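PDB 5AY6: flagellar hook protein FlgE, which probably builds, as its repeating subunit, the bacterial flagellar hook, the universal joint that passes motor torque to the filament. Local coordinates for residues Y52-I57 with K143-S148; S62-Y67 with K82-A87; D175-Q180 with L272-Q277. All coordinates share one frame; numbering follows the deposited sequence.

Contact 1 of 3, residues Y52-I57 with K143-S148; sequences YSSTGI and KLYDPS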
ATOM      1  N   TYR A  52       0.633   0.946 -14.043  1.00 12.88           N
ATOM      2  CA  TYR A  52       0.503   1.840 -12.902  1.00 15.17           C
ATOM      3  C   TYR A  52       0.488   1.017 -11.625  1.00 14.25           C
ATOM      4  O   TYR A  52      -0.218   0.016 -11.548  1.00 13.54           O
ATOM      5  CB  TYR A  52      -0.778   2.666 -12.977  1.00 11.23           C
ATOM      6  CG  TYR A  52      -0.883   3.614 -14.148  1.00 14.06           C
ATOM      7  CD1 TYR A  52      -0.277   4.863 -14.113  1.00 11.76           C
ATOM      8  CD2 TYR A  52      -1.624   3.276 -15.271  1.00 14.06           C
ATOM      9  CE1 TYR A  52      -0.391   5.744 -15.176  1.00 13.78           C
ATOM     10  CE2 TYR A  52      -1.744   4.149 -16.339  1.00 16.52           C
ATOM     11  CZ  TYR A  52      -1.125   5.379 -16.286  1.00 13.29           C
ATOM     12  OH  TYR A  52      -1.244   6.246 -17.346  1.00 16.78           O
ATOM     13  N   SER A  53       1.256   1.441 -10.627  1.00 13.04           N
ATOM     14  CA  SER A  53       1.257   0.760  -9.336  1.00 12.43           C
ATOM     15  C   SER A  53       0.921   1.708  -8.192  1.00 12.80           C
ATOM     16  O   SER A  53       1.303   2.878  -8.204  1.00 15.49           O
ATOM     17  CB  SER A  53       2.608   0.096  -9.074  1.00 17.47           C
ATOM     18  OG  SER A  53       2.805  -0.995  -9.954  1.00 14.47           O
ATOM     19  N   SER A  54       0.207   1.189  -7.202  1.00 11.81           N
ATOM     20  CA  SER A  54      -0.075   1.933  -5.987  1.00 15.09           C
ATOM     21  C   SER A  54       1.207   2.144  -5.175  1.00 16.91           C
ATOM     22  O   SER A  54       2.039   1.248  -5.063  1.00 10.27           O
ATOM     23  CB  SER A  54      -1.129   1.203  -5.153  1.00 10.96           C
ATOM     24  OG  SER A  54      -1.114   1.650  -3.810  1.00 12.53           O
ATOM     25  N   THR A  55       1.360   3.342  -4.623  1.00 10.74           N
ATOM     26  CA  THR A  55       2.515   3.670  -3.795  1.00  8.80           C
ATOM     27  C   THR A  55       2.424   3.066  -2.406  1.00 10.88           C
ATOM     28  O   THR A  55       3.416   3.027  -1.679  1.00 16.01           O
ATOM     29  CB  THR A  55       2.663   5.183  -3.626  1.00 14.89           C
ATOM     30  OG1 THR A  55       1.459   5.700  -3.044  1.00 14.10           O
ATOM     31  CG2 THR A  55       2.912   5.855  -4.967  1.00  8.56           C
ATOM     32  N   GLY A  56       1.228   2.629  -2.020  1.00 10.94           N
ATOM     33  CA  GLY A  56       1.011   2.123  -0.676  1.00 10.56           C
ATOM     34  C   GLY A  56       0.973   3.242   0.350  1.00 14.36           C
ATOM     35  O   GLY A  56       0.976   2.995   1.555  1.00 15.74           O
ATOM     36  N   ILE A  57       0.931   4.476  -0.144  1.00  8.07           N
ATOM     37  CA  ILE A  57       0.906   5.667   0.690  1.00 14.86           C
ATOM     38  C   ILE A  57      -0.329   6.488   0.334  1.00 14.23           C
ATOM     39  O   ILE A  57      -0.605   6.726  -0.843  1.00 14.43           O
ATOM     40  CB  ILE A  57       2.176   6.514   0.502  1.00 15.70           C
ATOM     41  CG1 ILE A  57       3.418   5.709   0.890  1.00 14.38           C
ATOM     42  CG2 ILE A  57       2.098   7.796   1.326  1.00 18.75           C
ATOM     43  CD1 ILE A  57       4.713   6.422   0.584  1.00 19.39           C
ATOM     44  N   LYS A 143      -8.561   1.540 -10.610  1.00 12.77           N
ATOM     45  CA  LYS A 143      -9.052   1.516  -9.229  1.00 15.13           C
ATOM     46  C   LYS A 143      -8.007   0.947  -8.269  1.00 16.51           C
ATOM     47  O   LYS A 143      -8.224  -0.084  -7.632  1.00 15.08           O
ATOM     48  CB  LYS A 143     -10.351   0.715  -9.139  1.00 15.09           C
ATOM     49  CG  LYS A 143     -11.474   1.264 -10.025  1.00 16.48           C
ATOM     50  CD  LYS A 143     -12.773   0.499  -9.808  1.00 27.87           C
ATOM     51  CE  LYS A 143     -13.781   0.779 -10.917  1.00 36.81           C
ATOM     52  NZ  LYS A 143     -14.033   2.237 -11.091  1.00 36.38           N
ATOM     53  N   LEU A 144      -6.865   1.620  -8.184  1.00 14.71           N
ATOM     54  CA  LEU A 144      -5.729   1.101  -7.430  1.00 13.54           C
ATOM     55  C   LEU A 144      -5.898   1.170  -5.917  1.00 15.80           C
ATOM     56  O   LEU A 144      -6.631   2.011  -5.388  1.00 13.58           O
ATOM     57  CB  LEU A 144      -4.453   1.842  -7.825  1.00 12.69           C
ATOM     58  CG  LEU A 144      -3.971   1.548  -9.246  1.00 12.08           C
ATOM     59  CD1 LEU A 144      -2.733   2.360  -9.562  1.00 16.08           C
ATOM     60  CD2 LEU A 144      -3.693   0.066  -9.382  1.00 17.47           C
ATOM     61  N   TYR A 145      -5.198   0.268  -5.237  1.00 13.96           N
ATOM     62  CA  TYR A 145      -5.128   0.244  -3.783  1.00 11.58           C
ATOM     63  C   TYR A 145      -4.710   1.582  -3.197  1.00  8.57           C
ATOM     64  O   TYR A 145      -3.793   2.243  -3.699  1.00 11.47           O
ATOM     65  CB  TYR A 145      -4.140  -0.834  -3.323  1.00 11.04           C
ATOM     66  CG  TYR A 145      -3.855  -0.823  -1.837  1.00 12.61           C
ATOM     67  CD1 TYR A 145      -2.660  -0.314  -1.341  1.00  9.41           C
ATOM     68  CD2 TYR A 145      -4.780  -1.322  -0.930  1.00  9.25           C
ATOM     69  CE1 TYR A 145      -2.395  -0.304   0.020  1.00 11.23           C
ATOM     70  CE2 TYR A 145      -4.523  -1.322   0.429  1.00 10.39           C
ATOM     71  CZ  TYR A 145      -3.336  -0.810   0.898  1.00  9.68           C
ATOM     72  OH  TYR A 145      -3.091  -0.805   2.252  1.00  8.51           O
ATOM     73  N   ASP A 146      -5.396   1.969  -2.128  1.00 10.26           N
ATOM     74  CA  ASP A 146      -5.024   3.135  -1.338  1.00  7.86           C
ATOM     75  C   ASP A 146      -5.302   2.841   0.126  1.00  9.25           C
ATOM     76  O   ASP A 146      -6.428   2.506   0.482  1.00 10.72           O
ATOM     77  CB  ASP A 146      -5.793   4.373  -1.778  1.00  8.89           C
ATOM     78  CG  ASP A 146      -5.287   5.628  -1.103  1.00 11.21           C
ATOM     79  OD1 ASP A 146      -5.582   5.817   0.097  1.00 11.63           O
ATOM     80  OD2 ASP A 146      -4.583   6.412  -1.770  1.00 12.07           O
ATOM     81  N   PRO A 147      -4.276   2.969   0.985  1.00  8.65           N
ATOM     82  CA  PRO A 147      -4.413   2.617   2.402  1.00  8.78           C
ATOM     83  C   PRO A 147      -5.476   3.443   3.121  1.00 15.98           C
ATOM     84  O   PRO A 147      -5.952   3.036   4.183  1.00 19.28           O
ATOM     85  CB  PRO A 147      -3.017   2.897   2.977  1.00 11.11           C
ATOM     86  CG  PRO A 147      -2.347   3.794   1.978  1.00 16.99           C
ATOM     87  CD  PRO A 147      -2.915   3.421   0.647  1.00 11.64           C
ATOM     88  N   SER A 148      -5.855   4.572   2.533  1.00 11.56           N
ATOM     89  CA  SER A 148      -6.836   5.463   3.136  1.00 12.44           C
ATOM     90  C   SER A 148      -8.222   5.386   2.495  1.00 15.74           C
ATOM     91  O   SER A 148      -9.224   5.311   3.202  1.00 17.33           O
ATOM     92  CB  SER A 148      -6.330   6.905   3.076  1.00 20.66           C
ATOM     93  OG  SER A 148      -7.364   7.817   3.393  1.00 20.52           O
TER
HETATM   94  O   HOH W   1      -2.042   5.208  -2.573  1.00 16.12           O

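Contact 2 of 3, residues S62-Y67 with K82-A87; sequences SGNNEY and KVAYDA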
ATOM      1  N   SER A  62       0.350  16.145  -0.761  1.00 21.02           N
ATOM      2  CA  SER A  62       0.613  17.549  -1.066  1.00 22.22           C
ATOM      3  C   SER A  62      -0.201  18.004  -2.273  1.00 17.54           C
ATOM      4  O   SER A  62       0.345  18.559  -3.229  1.00 18.14           O
ATOM      5  CB  SER A  62       2.104  17.772  -1.319  1.00 22.28           C
ATOM      6  OG  SER A  62       2.861  17.445  -0.167  1.00 27.76           O
ATOM      7  N   GLY A  63      -1.502  17.728  -2.236  1.00 14.92           N
ATOM      8  CA  GLY A  63      -2.406  18.179  -3.279  1.00 14.45           C
ATOM      9  C   GLY A  63      -2.484  17.313  -4.523  1.00 16.44           C
ATOM     10  O   GLY A  63      -3.271  17.615  -5.422  1.00  9.78           O
ATOM     11  N   ASN A  64      -1.684  16.247  -4.583  1.00 12.75           N
ATOM     12  CA  ASN A  64      -1.661  15.362  -5.750  1.00 12.44           C
ATOM     13  C   ASN A  64      -1.906  13.883  -5.453  1.00 15.07           C
ATOM     14  O   ASN A  64      -1.516  13.370  -4.402  1.00 12.66           O
ATOM     15  CB  ASN A  64      -0.316  15.456  -6.476  1.00 16.45           C
ATOM     16  CG  ASN A  64       0.002  16.850  -6.942  1.00 20.64           C
ATOM     17  OD1 ASN A  64      -0.859  17.553  -7.474  1.00 18.70           O
ATOM     18  ND2 ASN A  64       1.251  17.263  -6.746  1.00 13.36           N
ATOM     19  N   ASN A  65      -2.524  13.203  -6.414  1.00 10.51           N
ATOM     20  CA  ASN A  65      -2.592  11.748  -6.417  1.00 13.29           C
ATOM     21  C   ASN A  65      -1.349  11.165  -7.081  1.00 12.76           C
ATOM     22  O   ASN A  65      -1.127  11.368  -8.276  1.00 11.29           O
ATOM     23  CB  ASN A  65      -3.854  11.276  -7.141  1.00 11.93           C
ATOM     24  CG  ASN A  65      -5.121  11.749  -6.456  1.00 17.00           C
ATOM     25  OD1 ASN A  65      -5.177  11.828  -5.229  1.00 15.54           O
ATOM     26  ND2 ASN A  65      -6.142  12.074  -7.244  1.00 14.15           N
ATOM     27  N   GLU A  66      -0.532  10.451  -6.310  1.00 10.01           N
ATOM     28  CA  GLU A  66       0.708   9.894  -6.849  1.00 11.72           C
ATOM     29  C   GLU A  66       0.601   8.405  -7.155  1.00 13.77           C
ATOM     30  O   GLU A  66      -0.025   7.645  -6.411  1.00 15.08           O
ATOM     31  CB  GLU A  66       1.866  10.135  -5.881  1.00 10.42           C
ATOM     32  CG  GLU A  66       2.135  11.607  -5.626  1.00 13.97           C
ATOM     33  CD  GLU A  66       3.370  11.837  -4.780  1.00 18.52           C
ATOM     34  OE1 GLU A  66       3.926  10.851  -4.257  1.00 13.65           O
ATOM     35  OE2 GLU A  66       3.785  13.009  -4.640  1.00 25.54           O
ATOM     36  N   TYR A  67       1.224   8.000  -8.258  1.00 10.38           N
ATOM     37  CA  TYR A  67       1.237   6.603  -8.673  1.00 10.63           C
ATOM     38  C   TYR A  67       2.619   6.225  -9.206  1.00 16.68           C
ATOM     39  O   TYR A  67       3.339   7.073  -9.735  1.00 14.68           O
ATOM     40  CB  TYR A  67       0.173   6.345  -9.750  1.00 11.39           C
ATOM     41  CG  TYR A  67      -1.224   6.813  -9.392  1.00 11.06           C
ATOM     42  CD1 TYR A  67      -2.051   6.041  -8.580  1.00  9.77           C
ATOM     43  CD2 TYR A  67      -1.726   8.014  -9.884  1.00 12.28           C
ATOM     44  CE1 TYR A  67      -3.335   6.462  -8.255  1.00 11.35           C
ATOM     45  CE2 TYR A  67      -3.014   8.441  -9.564  1.00 13.67           C
ATOM     46  CZ  TYR A  67      -3.811   7.661  -8.751  1.00 12.08           C
ATOM     47  OH  TYR A  67      -5.088   8.076  -8.429  1.00 12.82           O
ATOM     48  N   LYS A  82       7.663   7.981 -10.986  1.00 13.61           N
ATOM     49  CA  LYS A  82       6.427   8.349 -10.316  1.00 15.05           C
ATOM     50  C   LYS A  82       5.745   9.496 -11.050  1.00 13.02           C
ATOM     51  O   LYS A  82       6.408  10.415 -11.532  1.00 16.66           O
ATOM     52  CB  LYS A  82       6.698   8.733  -8.858  1.00 14.66           C
ATOM     53  CG  LYS A  82       5.445   8.997  -8.044  1.00 19.42           C
ATOM     54  CD  LYS A  82       5.729   8.975  -6.552  1.00 24.52           C
ATOM     55  CE  LYS A  82       6.609  10.137  -6.127  1.00 20.82           C
ATOM     56  NZ  LYS A  82       6.714  10.230  -4.638  1.00 24.60           N
ATOM     57  N   VAL A  83       4.422   9.420 -11.157  1.00 12.10           N
ATOM     58  CA  VAL A  83       3.633  10.525 -11.691  1.00 11.64           C
ATOM     59  C   VAL A  83       2.739  11.090 -10.597  1.00 14.49           C
ATOM     60  O   VAL A  83       2.371  10.391  -9.654  1.00 12.86           O
ATOM     61  CB  VAL A  83       2.765  10.101 -12.893  1.00 13.17           C
ATOM     62  CG1 VAL A  83       3.638   9.797 -14.090  1.00 12.77           C
ATOM     63  CG2 VAL A  83       1.901   8.898 -12.537  1.00 12.76           C
ATOM     64  N   ALA A  84       2.415  12.371 -10.717  1.00 13.78           N
ATOM     65  CA  ALA A  84       1.546  13.027  -9.757  1.00 14.57           C
ATOM     66  C   ALA A  84       0.489  13.808 -10.515  1.00 15.95           C
ATOM     67  O   ALA A  84       0.818  14.653 -11.345  1.00 17.53           O
ATOM     68  CB  ALA A  84       2.345  13.942  -8.838  1.00 12.39           C
ATOM     69  N   TYR A  85      -0.778  13.509 -10.243  1.00 12.94           N
ATOM     70  CA  TYR A  85      -1.876  14.226 -10.871  1.00 12.54           C
ATOM     71  C   TYR A  85      -2.567  15.135  -9.861  1.00 14.71           C
ATOM     72  O   TYR A  85      -2.703  14.782  -8.690  1.00 16.69           O
ATOM     73  CB  TYR A  85      -2.893  13.254 -11.467  1.00 14.05           C
ATOM     74  CG  TYR A  85      -2.338  12.329 -12.526  1.00 13.69           C
ATOM     75  CD1 TYR A  85      -1.897  11.059 -12.197  1.00 10.60           C
ATOM     76  CD2 TYR A  85      -2.273  12.723 -13.855  1.00  8.80           C
ATOM     77  CE1 TYR A  85      -1.401  10.206 -13.162  1.00 16.19           C
ATOM     78  CE2 TYR A  85      -1.779  11.881 -14.826  1.00 12.87           C
ATOM     79  CZ  TYR A  85      -1.342  10.623 -14.473  1.00 15.34           C
ATOM     80  OH  TYR A  85      -0.846   9.776 -15.436  1.00 11.74           O
ATOM     81  N   ASP A  86      -3.000  16.306 -10.321  1.00 18.01           N
ATOM     82  CA  ASP A  86      -3.741  17.237  -9.474  1.00 18.07           C
ATOM     83  C   ASP A  86      -5.013  16.557  -8.981  1.00 13.97           C
ATOM     84  O   ASP A  86      -5.766  15.996  -9.774  1.00 13.65           O
ATOM     85  CB  ASP A  86      -4.071  18.517 -10.242  1.00 16.00           C
ATOM     86  CG  ASP A  86      -4.627  19.608  -9.352  1.00 22.59           C
ATOM     87  OD1 ASP A  86      -3.878  20.557  -9.038  1.00 21.45           O
ATOM     88  OD2 ASP A  86      -5.811  19.520  -8.968  1.00 17.97           O
ATOM     89  N   ALA A  87      -5.240  16.592  -7.672  1.00 13.36           N
ATOM     90  CA  ALA A  87      -6.350  15.849  -7.078  1.00 14.05           C
ATOM     91  C   ALA A  87      -7.705  16.462  -7.418  1.00 18.14           C
ATOM     92  O   ALA A  87      -8.733  15.788  -7.353  1.00 11.87           O
ATOM     93  CB  ALA A  87      -6.176  15.763  -5.573  1.00 19.17           C
TER
HETATM   94  O   HOH W   2      -5.679  12.993  -9.835  1.00 20.64           O
HETATM   95  O   HOH W   3      -8.673  13.072  -6.374  1.00 26.07           O
HETATM   96  O   HOH W   4       6.013  13.047  -3.447  1.00 32.04           O

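Contact 3 of 3, residues D175-Q180 with L272-Q277; sequences DSKGGQ and LGIDEQ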
ATOM      1  N   ASP A 175     -10.269  -8.796  25.897  1.00 16.54           N
ATOM      2  CA  ASP A 175     -10.349  -7.423  26.381  1.00 18.59           C
ATOM      3  C   ASP A 175     -10.453  -7.398  27.897  1.00 19.08           C
ATOM      4  O   ASP A 175     -10.321  -8.432  28.551  1.00 16.83           O
ATOM      5  CB  ASP A 175     -11.529  -6.679  25.739  1.00 17.60           C
ATOM      6  CG  ASP A 175     -12.856  -7.395  25.924  1.00 16.17           C
ATOM      7  OD1 ASP A 175     -13.095  -7.968  27.005  1.00 16.23           O
ATOM      8  OD2 ASP A 175     -13.674  -7.369  24.979  1.00 16.40           O
ATOM      9  N   SER A 176     -10.704  -6.219  28.451  1.00 15.23           N
ATOM     10  CA  SER A 176     -10.754  -6.052  29.901  1.00 13.88           C
ATOM     11  C   SER A 176     -11.974  -6.722  30.535  1.00 19.27           C
ATOM     12  O   SER A 176     -12.076  -6.790  31.757  1.00 22.22           O
ATOM     13  CB  SER A 176     -10.736  -4.568  30.258  1.00 14.31           C
ATOM     14  OG  SER A 176     -11.831  -3.893  29.657  1.00 17.26           O
ATOM     15  N   LYS A 177     -12.900  -7.201  29.711  1.00 19.54           N
ATOM     16  CA  LYS A 177     -14.075  -7.914  30.212  1.00 21.96           C
ATOM     17  C   LYS A 177     -13.984  -9.406  29.928  1.00 21.63           C
ATOM     18  O   LYS A 177     -14.845 -10.180  30.342  1.00 25.03           O
ATOM     19  CB  LYS A 177     -15.358  -7.355  29.598  1.00 20.49           C
ATOM     20  CG  LYS A 177     -15.744  -5.981  30.103  1.00 23.55           C
ATOM     21  CD  LYS A 177     -17.027  -5.499  29.449  1.00 21.82           C
ATOM     22  CE  LYS A 177     -17.506  -4.200  30.078  1.00 25.14           C
ATOM     23  NZ  LYS A 177     -18.721  -3.663  29.404  1.00 24.04           N
ATOM     24  N   GLY A 178     -12.940  -9.806  29.212  1.00 23.29           N
ATOM     25  CA  GLY A 178     -12.754 -11.204  28.868  1.00 27.73           C
ATOM     26  C   GLY A 178     -13.398 -11.581  27.546  1.00 33.29           C
ATOM     27  O   GLY A 178     -13.363 -12.745  27.142  1.00 30.70           O
ATOM     28  N   GLY A 179     -13.990 -10.598  26.872  1.00 26.51           N
ATOM     29  CA  GLY A 179     -14.557 -10.815  25.553  1.00 20.22           C
ATOM     30  C   GLY A 179     -13.452 -10.927  24.524  1.00 19.90           C
ATOM     31  O   GLY A 179     -12.304 -10.595  24.809  1.00 19.61           O
ATOM     32  N   GLN A 180     -13.785 -11.393  23.325  1.00 23.24           N
ATOM     33  CA  GLN A 180     -12.768 -11.568  22.296  1.00 20.76           C
ATOM     34  C   GLN A 180     -12.915 -10.538  21.182  1.00 22.35           C
ATOM     35  O   GLN A 180     -13.923 -10.503  20.473  1.00 23.13           O
ATOM     36  CB  GLN A 180     -12.811 -12.988  21.718  1.00 17.36           C
ATOM     37  CG  GLN A 180     -11.651 -13.294  20.769  1.00 28.97           C
ATOM     38  CD  GLN A 180     -11.557 -14.765  20.385  1.00 33.45           C
ATOM     39  OE1 GLN A 180     -11.344 -15.630  21.234  1.00 36.37           O
ATOM     40  NE2 GLN A 180     -11.709 -15.051  19.097  1.00 34.47           N
ATOM     41  N   LEU A 272     -19.008  -1.505  23.739  1.00 19.23           N
ATOM     42  CA  LEU A 272     -18.172  -2.552  24.313  1.00 17.89           C
ATOM     43  C   LEU A 272     -17.827  -2.237  25.767  1.00 22.81           C
ATOM     44  O   LEU A 272     -17.720  -3.143  26.594  1.00 18.88           O
ATOM     45  CB  LEU A 272     -16.892  -2.736  23.488  1.00 15.95           C
ATOM     46  CG  LEU A 272     -17.105  -3.061  22.011  1.00 13.80           C
ATOM     47  CD1 LEU A 272     -15.789  -3.051  21.248  1.00 17.31           C
ATOM     48  CD2 LEU A 272     -17.803  -4.408  21.851  1.00 21.04           C
ATOM     49  N   GLY A 273     -17.657  -0.949  26.068  1.00 15.94           N
ATOM     50  CA  GLY A 273     -17.406  -0.492  27.426  1.00 15.92           C
ATOM     51  C   GLY A 273     -16.154  -1.081  28.048  1.00 19.56           C
ATOM     52  O   GLY A 273     -16.135  -1.405  29.237  1.00 19.70           O
ATOM     53  N   ILE A 274     -15.105  -1.212  27.242  1.00 14.28           N
ATOM     54  CA  ILE A 274     -13.867  -1.857  27.674  1.00 16.91           C
ATOM     55  C   ILE A 274     -12.709  -0.870  27.774  1.00 19.31           C
ATOM     56  O   ILE A 274     -12.773   0.238  27.232  1.00 15.10           O
ATOM     57  CB  ILE A 274     -13.474  -3.000  26.721  1.00 16.60           C
ATOM     58  CG1 ILE A 274     -13.402  -2.490  25.280  1.00 18.97           C
ATOM     59  CG2 ILE A 274     -14.477  -4.142  26.819  1.00 17.29           C
ATOM     60  CD1 ILE A 274     -13.038  -3.563  24.262  1.00 13.35           C
ATOM     61  N   ASP A 275     -11.652  -1.290  28.467  1.00 20.48           N
ATOM     62  CA  ASP A 275     -10.512  -0.429  28.785  1.00 17.63           C
ATOM     63  C   ASP A 275      -9.528  -0.260  27.638  1.00 16.79           C
ATOM     64  O   ASP A 275      -9.542  -1.018  26.670  1.00 14.58           O
ATOM     65  CB  ASP A 275      -9.749  -0.980  29.993  1.00 12.79           C
ATOM     66  CG  ASP A 275     -10.589  -1.005  31.255  1.00 21.83           C
ATOM     67  OD1 ASP A 275     -11.490  -0.152  31.391  1.00 21.02           O
ATOM     68  OD2 ASP A 275     -10.343  -1.882  32.113  1.00 23.32           O
ATOM     69  N   GLU A 276      -8.666   0.743  27.775  1.00 13.65           N
ATOM     70  CA  GLU A 276      -7.538   0.926  26.880  1.00  8.82           C
ATOM     71  C   GLU A 276      -6.759  -0.375  26.780  1.00 16.75           C
ATOM     72  O   GLU A 276      -6.567  -1.069  27.781  1.00 14.13           O
ATOM     73  CB  GLU A 276      -6.636   2.053  27.378  1.00 12.96           C
ATOM     74  CG  GLU A 276      -5.302   2.158  26.666  1.00  8.97           C
ATOM     75  CD  GLU A 276      -4.527   3.383  27.099  1.00 18.82           C
ATOM     76  OE1 GLU A 276      -5.123   4.478  27.095  1.00 19.04           O
ATOM     77  OE2 GLU A 276      -3.334   3.255  27.447  1.00 15.44           O
ATOM     78  N   GLN A 277      -6.330  -0.713  25.572  1.00 15.56           N
ATOM     79  CA  GLN A 277      -5.613  -1.959  25.353  1.00 13.92           C
ATOM     80  C   GLN A 277      -4.328  -1.739  24.566  1.00 13.02           C
ATOM     81  O   GLN A 277      -4.343  -1.641  23.341  1.00 10.90           O
ATOM     82  CB  GLN A 277      -6.509  -2.968  24.638  1.00 10.81           C
ATOM     83  CG  GLN A 277      -5.911  -4.368  24.545  1.00 15.11           C
ATOM     84  CD  GLN A 277      -6.917  -5.466  24.854  1.00 17.71           C
ATOM     85  OE1 GLN A 277      -8.126  -5.226  24.910  1.00 10.82           O
ATOM     86  NE2 GLN A 277      -6.416  -6.681  25.067  1.00 14.20           N
TER
HETATM   87  O   HOH W   5      -9.900  -3.833  26.953  1.00 16.07           O
HETATM   88  O   HOH W   6     -18.513  -1.322  31.360  1.00 35.49           O

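Contact 1 of 3, residues Y52-I57 with K143-S148
With OG of Ser-54 turned anti to the backbone N (chi1 161°), the hydroxyl reaches across to the 143-148 loop and donates a hydrogen bond to Tyr-145 O, 2.7 Å from Ser-54 OG. The donor oxygen sits above the carbonyl plane, 46° out of it, and so not on a lone pair. Ser-54 OG also accepts from Gly-56 N at 3.1 Å, an ST turn, so one small hydroxyl both bends its own chain and ties down the other. Without the hydroxyl, as with an alanine here, Tyr-145 O is likely to lose this donor and Gly-56 N its acceptor in the turn. Gly-56, at positive phi, brings its CA to the edge of the Tyr-145 ring, whose OH is bonded to Glu-199. Pro-147 N lies above one face of that ring, offset toward the rim. The rigid proline then sets CG 3.4 Å from Gly-56 O. Leu-144, its CG beside the backbone N (chi1 -69°), lays methyl CD1 against Tyr-52 CB at 3.9 Å, an apolar join suited to this buried place. A water donates to Ile-57 O and to Asp-146 OD2, bridging a backbone carbonyl to a side chain; Asp-146 OD1 accepts from Ser-148 N in an Asx turn. Two segments, a strand running into a loop and a loop, thus lie side by side in nearly the same direction, fastening strand 45-53 of the five-stranded antiparallel sheet to the connection between helices 137-140 and 152-157.

Contact 2 of 3, residues S62-Y67 with K82-A87
The rings of Tyr-67 and Tyr-85 meet edge to edge: CD2 of Tyr-67 lies 3.8 Å from CD1 of Tyr-85, each atom near the plane of the other ring, and the two side chains cross at about a right angle. Both side chains leave on the same side of the sheet, and with CG anti to the carbonyl carbon (chi1 -52° and -60°) the rings' edges come together. There Val-139 of helix 137-140 touches both, and the OH of Tyr-85 is bonded to Ile-128 O. Tyrosine suits such a place, since its ring packs against apolar neighbours while its hydroxyl can still find a polar partner. Val-83 stands on this side too, its CG2 branch near Tyr-67 CB. Beneath the side chains runs a beta hairpin of antiparallel strands 64-73 and 76-86, neighbours within the five-stranded sheet. Asn-65 and Tyr-85 form a hydrogen-bonded pair, with Asn-65 N 2.8 Å from Tyr-85 O and Tyr-85 N 2.9 Å from Asn-65 O; Tyr-67 and Val-83 form the next. Between them the non-hydrogen-bonded pair Glu-66 and Ala-84 faces the other way. The small methyl of Ala-84 fits between Asn-64 CB and Glu-66 CG. Beyond it Lys-82 bends at chi3 (67°), bringing NZ to 2.9 Å from Glu-66 OE1 in a salt bridge, with NZ above the carboxylate plane. A water donates to Glu-66 OE2 and accepts from Lys-82 NZ, spanning the pair a second time. Past the last strand pair, Ala-87 N still bonds to Gly-63 O at 3.2 Å. The amide of Asn-65 reaches Asp-86 O and Ala-87 O through two waters, each accepting from ND2.

Contact 3 of 3, residues D175-Q180 with L272-Q277
Ile-274 stands across Asp-175 at about a right angle, its methyl CG2 3.7 Å from Asp-175 CG and its CD1 beside Asp-175 CB. The beta-branched isoleucine thus gives two methyls to the contact. Asp-175 has CG between its backbone N and carbonyl carbon (chi1 55°), and this folds the carboxylate back over its own turn. There OD1 accepts from Lys-177 N and Gly-179 N, both 2.8 Å from Asp-175 OD1 and approaching from opposite faces of the carboxylate plane, while OD2 forms a salt bridge with Arg-181. These bonds fix the rotation of the carboxylate, which would probably be stabilised in its charged form by the arginine. A side chain on Gly-179 would clash with Asp-175 OD2, so glycine leaves room for the carboxylate. The extended Lys-177 crosses Ile-274 obliquely: Lys-177 CD lies 3.9 Å from Ile-274 CG2, and NZ carries on to Leu-272 O, 3.0 Å from Lys-177 NZ. A long aliphatic chain with a charged end suits this route over a methyl to a carbonyl. A water links the same amine to Gly-273 O. Ser-176 points its hydroxyl at the backbone, and Asp-275 N donates to Ser-176 OG at 2.9 Å in a nearly straight bond (169°). Through another water Gln-277 OE1 reaches Ser-176 N, while its NE2 is held by Ser-174 O and Thr-4 O. Asp-175 to Gly-178 forms a type I beta turn with an Asx turn at its start, the connection of a beta hairpin between strands 167-174 and 180-189, here braced against the loop leading into strand 277-291.

From the N terminus, strand 6-12 joins the mixed sheet before the chain enters the five-stranded antiparallel sheet at 24-39 and passes through 52-57, the first half of contact 1. Contact 2 opens soon after at 62-67 and closes at 82-87, completing a hairpin nested inside the longer loop that contact 1 closes at 143-148. These two touch: strands 45-53 and 64-73 are neighbours in the sheet, and Leu-144 CD1 packs 3.9 Å from Tyr-67 CD1. Contact 3 follows in series, its centre about 33 Å from that of contact 1, in the D2 part of this hook-protein fragment, tying hairpin 167-174/180-189 to the lead-in of strand 277-291 of the mixed sheet.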